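Local coordinates for NO-binding heme-dependent sensor protein (Shewanella oneidensis, PDB 4U9B), which binds heme and, through its iron, nitric oxide, and probably serves as an H-NOX gas sensor in signalling, at residues P116-Q121 / I128-S133; R137-A142 / C164-A169. All blocks are in the same frame, centred on the assembly; numbering follows the deposited sequence.

Contact 1: residues P116-Q121 / I128-S133. With HEM (protoporphyrin IX containing Fe), chain B; PO4 (phosphate ion), chain E.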
loop_
_atom_site.group_PDB
_atom_site.type_symbol
_atom_site.label_atom_id
_atom_site.label_comp_id
_atom_site.label_asym_id
_atom_site.label_seq_id
_atom_site.Cartn_x
_atom_site.Cartn_y
_atom_site.Cartn_z
ATOM N N PRO A 116 2.957 -1.795 8.733
ATOM C CA PRO A 116 2.030 -1.031 9.567
ATOM C C PRO A 116 1.388 -1.907 10.630
ATOM O O PRO A 116 1.385 -3.131 10.496
ATOM C CB PRO A 116 0.989 -0.539 8.566
ATOM C CG PRO A 116 0.977 -1.587 7.513
ATOM C CD PRO A 116 2.410 -2.034 7.387
ATOM N N HIS A 117 0.859 -1.280 11.672
ATOM C CA HIS A 117 0.021 -1.982 12.630
ATOM C C HIS A 117 -1.390 -2.035 12.074
ATOM O O HIS A 117 -2.047 -1.003 11.930
ATOM C CB HIS A 117 0.047 -1.289 13.992
ATOM C CG HIS A 117 1.377 -1.357 14.675
ATOM N ND1 HIS A 117 1.794 -2.465 15.382
ATOM C CD2 HIS A 117 2.387 -0.459 14.755
ATOM C CE1 HIS A 117 3.001 -2.244 15.869
ATOM N NE2 HIS A 117 3.384 -1.035 15.504
ATOM N N ILE A 118 -1.841 -3.241 11.745
ATOM C CA ILE A 118 -3.164 -3.435 11.179
ATOM C C ILE A 118 -3.889 -4.527 11.957
ATOM O O ILE A 118 -3.355 -5.615 12.162
ATOM C CB ILE A 118 -3.086 -3.778 9.671
ATOM C CG1 ILE A 118 -2.717 -2.511 8.885
ATOM C CG2 ILE A 118 -4.412 -4.350 9.167
ATOM C CD1 ILE A 118 -2.565 -2.703 7.387
ATOM N N ASN A 119 -5.100 -4.208 12.400
ATOM C CA ASN A 119 -5.937 -5.137 13.145
ATOM C C ASN A 119 -7.360 -5.086 12.619
ATOM O O ASN A 119 -7.927 -4.007 12.458
ATOM C CB ASN A 119 -5.919 -4.808 14.639
ATOM C CG ASN A 119 -4.558 -5.027 15.272
ATOM O OD1 ASN A 119 -4.292 -6.082 15.852
ATOM N ND2 ASN A 119 -3.690 -4.027 15.169
ATOM N N GLY A 120 -7.929 -6.258 12.360
ATOM C CA GLY A 120 -9.254 -6.354 11.779
ATOM C C GLY A 120 -10.246 -7.046 12.689
ATOM O O GLY A 120 -9.924 -8.040 13.337
ATOM N N GLN A 121 -11.455 -6.499 12.739
ATOM C CA GLN A 121 -12.579 -7.143 13.406
ATOM C C GLN A 121 -13.702 -7.346 12.404
ATOM O O GLN A 121 -14.112 -6.406 11.722
ATOM C CB GLN A 121 -13.069 -6.306 14.593
ATOM C CG GLN A 121 -12.096 -6.248 15.758
ATOM C CD GLN A 121 -11.827 -7.616 16.362
ATOM O OE1 GLN A 121 -12.696 -8.487 16.368
ATOM N NE2 GLN A 121 -10.613 -7.813 16.865
ATOM N N ILE A 128 -16.273 -4.987 8.059
ATOM C CA ILE A 128 -14.962 -5.204 8.653
ATOM C C ILE A 128 -14.431 -3.889 9.204
ATOM O O ILE A 128 -14.357 -2.903 8.480
ATOM C CB ILE A 128 -13.958 -5.767 7.625
ATOM C CG1 ILE A 128 -14.471 -7.084 7.039
ATOM C CG2 ILE A 128 -12.585 -5.973 8.269
ATOM C CD1 ILE A 128 -13.736 -7.524 5.784
ATOM N N ALA A 129 -14.073 -3.882 10.485
ATOM C CA ALA A 129 -13.450 -2.721 11.112
ATOM C C ALA A 129 -11.940 -2.908 11.142
ATOM O O ALA A 129 -11.425 -3.753 11.875
ATOM C CB ALA A 129 -13.987 -2.517 12.515
ATOM N N LEU A 130 -11.238 -2.115 10.340
ATOM C CA LEU A 130 -9.797 -2.251 10.192
ATOM C C LEU A 130 -9.068 -1.065 10.811
ATOM O O LEU A 130 -9.162 0.058 10.318
ATOM C CB LEU A 130 -9.435 -2.385 8.712
ATOM C CG LEU A 130 -8.074 -3.012 8.403
ATOM C CD1 LEU A 130 -8.002 -4.453 8.901
ATOM C CD2 LEU A 130 -7.798 -2.961 6.913
ATOM N N ARG A 131 -8.351 -1.324 11.901
ATOM C CA ARG A 131 -7.548 -0.297 12.548
ATOM C C ARG A 131 -6.186 -0.228 11.878
ATOM O O ARG A 131 -5.556 -1.258 11.647
ATOM C CB ARG A 131 -7.388 -0.582 14.042
ATOM C CG ARG A 131 -6.615 0.492 14.796
ATOM C CD ARG A 131 -6.201 0.017 16.182
ATOM N NE ARG A 131 -5.503 1.058 16.937
ATOM C CZ ARG A 131 -4.188 1.269 16.912
ATOM N NH1 ARG A 131 -3.390 0.511 16.166
ATOM N NH2 ARG A 131 -3.665 2.247 17.639
ATOM N N TYR A 132 -5.743 0.987 11.569
ATOM C CA TYR A 132 -4.440 1.216 10.962
ATOM C C TYR A 132 -3.631 2.196 11.801
ATOM O O TYR A 132 -4.140 3.233 12.223
ATOM C CB TYR A 132 -4.595 1.747 9.534
ATOM C CG TYR A 132 -3.297 2.198 8.906
ATOM C CD1 TYR A 132 -2.832 3.495 9.079
ATOM C CD2 TYR A 132 -2.536 1.328 8.137
ATOM C CE1 TYR A 132 -1.647 3.909 8.512
ATOM C CE2 TYR A 132 -1.345 1.737 7.563
ATOM C CZ TYR A 132 -0.907 3.028 7.755
ATOM O OH TYR A 132 0.278 3.446 7.185
ATOM N N SER A 133 -2.369 1.856 12.038
ATOM C CA SER A 133 -1.434 2.754 12.710
ATOM C C SER A 133 -0.041 2.560 12.125
ATOM O O SER A 133 0.388 1.426 11.921
ATOM C CB SER A 133 -1.416 2.488 14.214
ATOM O OG SER A 133 -0.750 3.527 14.900
HETATM C CHA HEM B . 3.763 -2.407 3.329
HETATM C CHB HEM B . -1.026 -2.549 4.015
HETATM C CHC HEM B . -1.312 -6.658 1.501
HETATM C CHD HEM B . 3.504 -7.090 1.877
HETATM C C1A HEM B . 2.468 -2.014 3.561
HETATM C C2A HEM B . 2.005 -0.654 3.757
HETATM C C3A HEM B . 0.682 -0.704 3.942
HETATM C C4A HEM B . 0.262 -2.085 3.872
HETATM C CMA HEM B . -0.263 0.486 4.187
HETATM C CAA HEM B . 2.880 0.621 3.752
HETATM C CBA HEM B . 3.780 0.673 4.989
HETATM C CGA HEM B . 3.113 1.318 6.185
HETATM O O1A HEM B . 3.785 1.434 7.247
HETATM O O2A HEM B . 1.923 1.722 6.102
HETATM C C1B HEM B . -1.539 -3.636 3.352
HETATM C C2B HEM B . -2.941 -3.921 3.148
HETATM C C3B HEM B . -3.027 -5.074 2.458
HETATM C C4B HEM B . -1.673 -5.525 2.192
HETATM C CMB HEM B . -4.059 -3.008 3.701
HETATM C CAB HEM B . -4.267 -5.848 1.950
HETATM C CBB HEM B . -5.475 -5.297 1.798
HETATM C C1C HEM B . -0.026 -7.146 1.384
HETATM C C2C HEM B . 0.352 -8.371 0.718
HETATM C C3C HEM B . 1.679 -8.522 0.816
HETATM C C4C HEM B . 2.195 -7.373 1.549
HETATM C CMC HEM B . -0.637 -9.332 0.025
HETATM C CAC HEM B . 2.448 -9.724 0.209
HETATM C CBC HEM B . 3.719 -10.014 0.512
HETATM C C1D HEM B . 4.012 -5.851 2.200
HETATM C C2D HEM B . 5.412 -5.502 2.124
HETATM C C3D HEM B . 5.492 -4.046 2.576
HETATM C C4D HEM B . 4.138 -3.655 2.885
HETATM C CMD HEM B . 6.578 -6.401 1.670
HETATM C CAD HEM B . 6.751 -3.169 2.680
HETATM C CBD HEM B . 7.370 -3.295 4.069
HETATM C CGD HEM B . 8.591 -2.417 4.134
HETATM O O1D HEM B . 8.684 -1.482 3.301
HETATM O O2D HEM B . 9.467 -2.643 5.013
HETATM N NA HEM B . 1.375 -2.862 3.630
HETATM N NB HEM B . -0.793 -4.627 2.756
HETATM N NC HEM B . 1.125 -6.563 1.880
HETATM N ND HEM B . 3.296 -4.742 2.651
HETATM FE FE HEM B . 1.262 -4.778 2.918
HETATM P P PO4 E . -0.093 -5.098 16.939
HETATM O O1 PO4 E . 0.561 -6.230 16.184
HETATM O O2 PO4 E . -0.689 -4.118 15.958
HETATM O O3 PO4 E . -1.184 -5.649 17.827
HETATM O O4 PO4 E . 0.941 -4.396 17.787
HETATM O O HOH W 1 -3.789 -1.411 14.306
#

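Contact 2: residues R137-A142 / C164-A169. With ZN (zinc ion), chain D; HEM (protoporphyrin IX containing Fe), chain B.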
loop_
_atom_site.group_PDB
_atom_site.type_symbol
_atom_site.label_atom_id
_atom_site.label_comp_id
_atom_site.label_asym_id
_atom_site.label_seq_id
_atom_site.Cartn_x
_atom_site.Cartn_y
_atom_site.Cartn_z
ATOM N N ARG A 137 2.339 6.862 8.111
ATOM C CA ARG A 137 1.065 7.535 7.866
ATOM C C ARG A 137 0.575 7.292 6.439
ATOM O O ARG A 137 0.201 8.218 5.716
ATOM C CB ARG A 137 1.188 9.031 8.156
ATOM C CG ARG A 137 1.719 9.323 9.554
ATOM C CD ARG A 137 1.218 10.650 10.102
ATOM N NE ARG A 137 1.222 11.706 9.096
ATOM C CZ ARG A 137 0.543 12.844 9.203
ATOM N NH1 ARG A 137 -0.210 13.080 10.271
ATOM N NH2 ARG A 137 0.610 13.746 8.234
ATOM N N LEU A 138 0.556 6.019 6.055
ATOM C CA LEU A 138 0.160 5.617 4.704
ATOM C C LEU A 138 -1.219 4.961 4.672
ATOM O O LEU A 138 -1.444 3.989 3.950
ATOM C CB LEU A 138 1.207 4.662 4.121
ATOM C CG LEU A 138 2.496 5.318 3.624
ATOM C CD1 LEU A 138 3.582 4.271 3.427
ATOM C CD2 LEU A 138 2.240 6.063 2.325
ATOM N N CYS A 139 -2.150 5.505 5.442
ATOM C CA CYS A 139 -3.495 4.941 5.509
ATOM C C CYS A 139 -4.194 4.982 4.153
ATOM O O CYS A 139 -5.034 4.133 3.859
ATOM C CB CYS A 139 -4.333 5.681 6.550
ATOM S SG CYS A 139 -4.494 7.448 6.242
ATOM N N PHE A 140 -3.848 5.960 3.321
ATOM C CA PHE A 140 -4.473 6.060 2.007
ATOM C C PHE A 140 -3.920 4.984 1.080
ATOM O O PHE A 140 -4.607 4.534 0.161
ATOM C CB PHE A 140 -4.275 7.454 1.406
ATOM C CG PHE A 140 -5.344 8.434 1.799
ATOM C CD1 PHE A 140 -5.351 9.006 3.059
ATOM C CD2 PHE A 140 -6.346 8.779 0.908
ATOM C CE1 PHE A 140 -6.335 9.906 3.423
ATOM C CE2 PHE A 140 -7.334 9.679 1.267
ATOM C CZ PHE A 140 -7.328 10.240 2.528
ATOM N N CYS A 141 -2.687 4.559 1.333
ATOM C CA CYS A 141 -2.117 3.434 0.603
ATOM C C CYS A 141 -2.828 2.153 1.039
ATOM O O CYS A 141 -3.103 1.273 0.222
ATOM C CB CYS A 141 -0.607 3.336 0.844
ATOM S SG CYS A 141 0.242 2.060 -0.127
ATOM N N ALA A 142 -3.137 2.064 2.330
ATOM C CA ALA A 142 -3.890 0.930 2.862
ATOM C C ALA A 142 -5.271 0.866 2.224
ATOM O O ALA A 142 -5.746 -0.207 1.843
ATOM C CB ALA A 142 -4.014 1.030 4.379
ATOM N N CYS A 164 -8.878 9.324 11.403
ATOM C CA CYS A 164 -7.666 9.381 10.593
ATOM C C CYS A 164 -6.524 10.114 11.280
ATOM O O CYS A 164 -6.718 11.155 11.909
ATOM C CB CYS A 164 -7.962 10.049 9.250
ATOM S SG CYS A 164 -6.578 9.999 8.092
ATOM N N MET A 165 -5.326 9.555 11.135
ATOM C CA MET A 165 -4.115 10.138 11.695
ATOM C C MET A 165 -3.817 11.514 11.114
ATOM O O MET A 165 -3.203 12.357 11.771
ATOM C CB MET A 165 -2.922 9.215 11.444
ATOM C CG MET A 165 -3.037 7.845 12.089
ATOM S SD MET A 165 -1.612 6.790 11.747
ATOM C CE MET A 165 -0.375 7.566 12.777
ATOM N N HIS A 166 -4.243 11.741 9.875
ATOM C CA HIS A 166 -3.938 12.995 9.196
ATOM C C HIS A 166 -4.691 14.180 9.797
ATOM O O HIS A 166 -4.424 15.328 9.437
ATOM C CB HIS A 166 -4.258 12.884 7.706
ATOM C CG HIS A 166 -3.360 11.942 6.968
ATOM N ND1 HIS A 166 -2.006 12.158 6.830
ATOM C CD2 HIS A 166 -3.621 10.777 6.330
ATOM C CE1 HIS A 166 -1.472 11.166 6.139
ATOM N NE2 HIS A 166 -2.431 10.316 5.823
ATOM N N THR A 167 -5.624 13.906 10.706
ATOM C CA THR A 167 -6.356 14.973 11.390
ATOM C C THR A 167 -5.964 15.054 12.863
ATOM O O THR A 167 -6.508 15.870 13.606
ATOM C CB THR A 167 -7.882 14.785 11.283
ATOM O OG1 THR A 167 -8.318 13.751 12.175
ATOM C CG2 THR A 167 -8.281 14.441 9.857
ATOM N N GLY A 168 -5.025 14.205 13.279
ATOM C CA GLY A 168 -4.465 14.273 14.619
ATOM C C GLY A 168 -4.648 13.018 15.452
ATOM O O GLY A 168 -4.026 12.879 16.502
ATOM N N ALA A 169 -5.502 12.106 14.998
ATOM C CA ALA A 169 -5.743 10.861 15.724
ATOM C C ALA A 169 -4.476 10.013 15.755
ATOM O O ALA A 169 -3.574 10.216 14.944
ATOM C CB ALA A 169 -6.887 10.087 15.091
HETATM ZN ZN ZN D . -6.181 7.796 7.803
HETATM C CHA HEM B . 3.763 -2.407 3.329
HETATM C CHB HEM B . -1.026 -2.549 4.015
HETATM C CHC HEM B . -1.312 -6.658 1.501
HETATM C CHD HEM B . 3.504 -7.090 1.877
HETATM C C1A HEM B . 2.468 -2.014 3.561
HETATM C C2A HEM B . 2.005 -0.654 3.757
HETATM C C3A HEM B . 0.682 -0.704 3.942
HETATM C C4A HEM B . 0.262 -2.085 3.872
HETATM C CMA HEM B . -0.263 0.486 4.187
HETATM C CAA HEM B . 2.880 0.621 3.752
HETATM C CBA HEM B . 3.780 0.673 4.989
HETATM C CGA HEM B . 3.113 1.318 6.185
HETATM O O1A HEM B . 3.785 1.434 7.247
HETATM O O2A HEM B . 1.923 1.722 6.102
HETATM C C1B HEM B . -1.539 -3.636 3.352
HETATM C C2B HEM B . -2.941 -3.921 3.148
HETATM C C3B HEM B . -3.027 -5.074 2.458
HETATM C C4B HEM B . -1.673 -5.525 2.192
HETATM C CMB HEM B . -4.059 -3.008 3.701
HETATM C CAB HEM B . -4.267 -5.848 1.950
HETATM C CBB HEM B . -5.475 -5.297 1.798
HETATM C C1C HEM B . -0.026 -7.146 1.384
HETATM C C2C HEM B . 0.352 -8.371 0.718
HETATM C C3C HEM B . 1.679 -8.522 0.816
HETATM C C4C HEM B . 2.195 -7.373 1.549
HETATM C CMC HEM B . -0.637 -9.332 0.025
HETATM C CAC HEM B . 2.448 -9.724 0.209
HETATM C CBC HEM B . 3.719 -10.014 0.512
HETATM C C1D HEM B . 4.012 -5.851 2.200
HETATM C C2D HEM B . 5.412 -5.502 2.124
HETATM C C3D HEM B . 5.492 -4.046 2.576
HETATM C C4D HEM B . 4.138 -3.655 2.885
HETATM C CMD HEM B . 6.578 -6.401 1.670
HETATM C CAD HEM B . 6.751 -3.169 2.680
HETATM C CBD HEM B . 7.370 -3.295 4.069
HETATM C CGD HEM B . 8.591 -2.417 4.134
HETATM O O1D HEM B . 8.684 -1.482 3.301
HETATM O O2D HEM B . 9.467 -2.643 5.013
HETATM N NA HEM B . 1.375 -2.862 3.630
HETATM N NB HEM B . -0.793 -4.627 2.756
HETATM N NC HEM B . 1.125 -6.563 1.880
HETATM N ND HEM B . 3.296 -4.742 2.651
HETATM FE FE HEM B . 1.262 -4.778 2.918
HETATM O O HOH W 2 -1.777 8.180 3.580
#

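Contact 1: residues P116-Q121 / I128-S133
Pro-116 and Tyr-132 meet at the heme end of an antiparallel beta hairpin, strands 117-122 and 128-133 of the H-NOX sheet. Three hydrogen-bonded pairs, His-117 with Ser-133, Asn-119 with Arg-131 and Gln-121 with Ala-129, hold the strands together. Each pair gives two backbone bonds; the shortest include Arg-131 N to Asn-119 O at 2.8 Å. The side chains of Ile-118, Tyr-132 and Leu-130, from the non-hydrogen-bonded pairs, lie on the heme side. CD1 of Leu-130 packs 3.7 Å from CA of Gly-120.

This side is tightly packed. CG2 of Ile-118 touches CD1 of Leu-130 at 3.6 Å. CG1 of Ile-118 meets CD2 of Tyr-132 obliquely, and CD1 of Ile-118 lies 3.7 Å from heme CHB. CB of Pro-116 presses on CE2 of Tyr-132 at 3.4 Å. Beyond the pair, helix 139-152 packs on Leu-130 and Tyr-132.

The other side is polar and looser, with His-117 and Gln-121 exposed. A phosphate, probably from the crystallisation liquor, sits here. Its O2 accepts from ND1 of His-117 and from ND2 of Asn-119. Arg-131 runs extended from CG to NE and brings NH1 to a water at 2.7 Å, in the guanidinium plane. The same water accepts from ND2 of Asn-119, so it bridges the two strands.

On the heme side, CG of Tyr-132 stands opposite the backbone N (chi1 172°), which carries the ring toward the propionate. The phenol OH donates to heme O2A at 2.6 Å, with O2A in the ring plane.

Contact 2: residues R137-A142 / C164-A169
A zinc site of three cysteines and one histidine joins the start of helix 139-152 to the loop between strands 156-163 and 172-179. Cys-139 SG and Cys-164 SG each bind the zinc ion at 2.3 Å, and His-161 and Cys-172 complete the four ligands. Cys-139 comes from the first turn of the helix. Its SG sits between the backbone N and the carbonyl carbon (chi1 58°), which turns it toward the metal. Cys-164 SG also accepts a bond from His-166 N at 3.4 Å. This second-shell bond probably helps to position the zinc-bound sulfur.

The His-166 ring packs beside the metal site. Its CD2 lies 3.4 Å from Cys-139 SG and also meets the edge of the Phe-140 ring. In the conformer described here, the exposed Arg-137 crosses the imidazole with its guanidinium plane 72° from the ring plane. ND1 of His-166 sits over one guanidinium face, offset toward the rim, so this is packing and not a hydrogen bond. A water adds a polar link: it donates to Arg-137 O at 2.9 Å, accepts from Phe-140 N, and lies 3.2 Å from His-166 NE2.

The chain first builds seven helices, then enters strand 117-122. Contact 1 closes the short hairpin loop between this strand and strand 128-133. Contact 2 opens at Arg-137, just before helix 139-152. It closes a longer loop that takes in this helix and strand 156-163. The two contacts are in series and neither nest nor cross. Strand 172-179 then returns to pair with strand 128-133. Contact 1 and the helix start border the heme; contact 2 ties that helix start to the zinc loop, away from the heme. The contacts touch directly through Tyr-132: its OH probably hydrogen-bonds Leu-138 N at 2.8 Å, and its ring packs on Cys-139 and Ala-142.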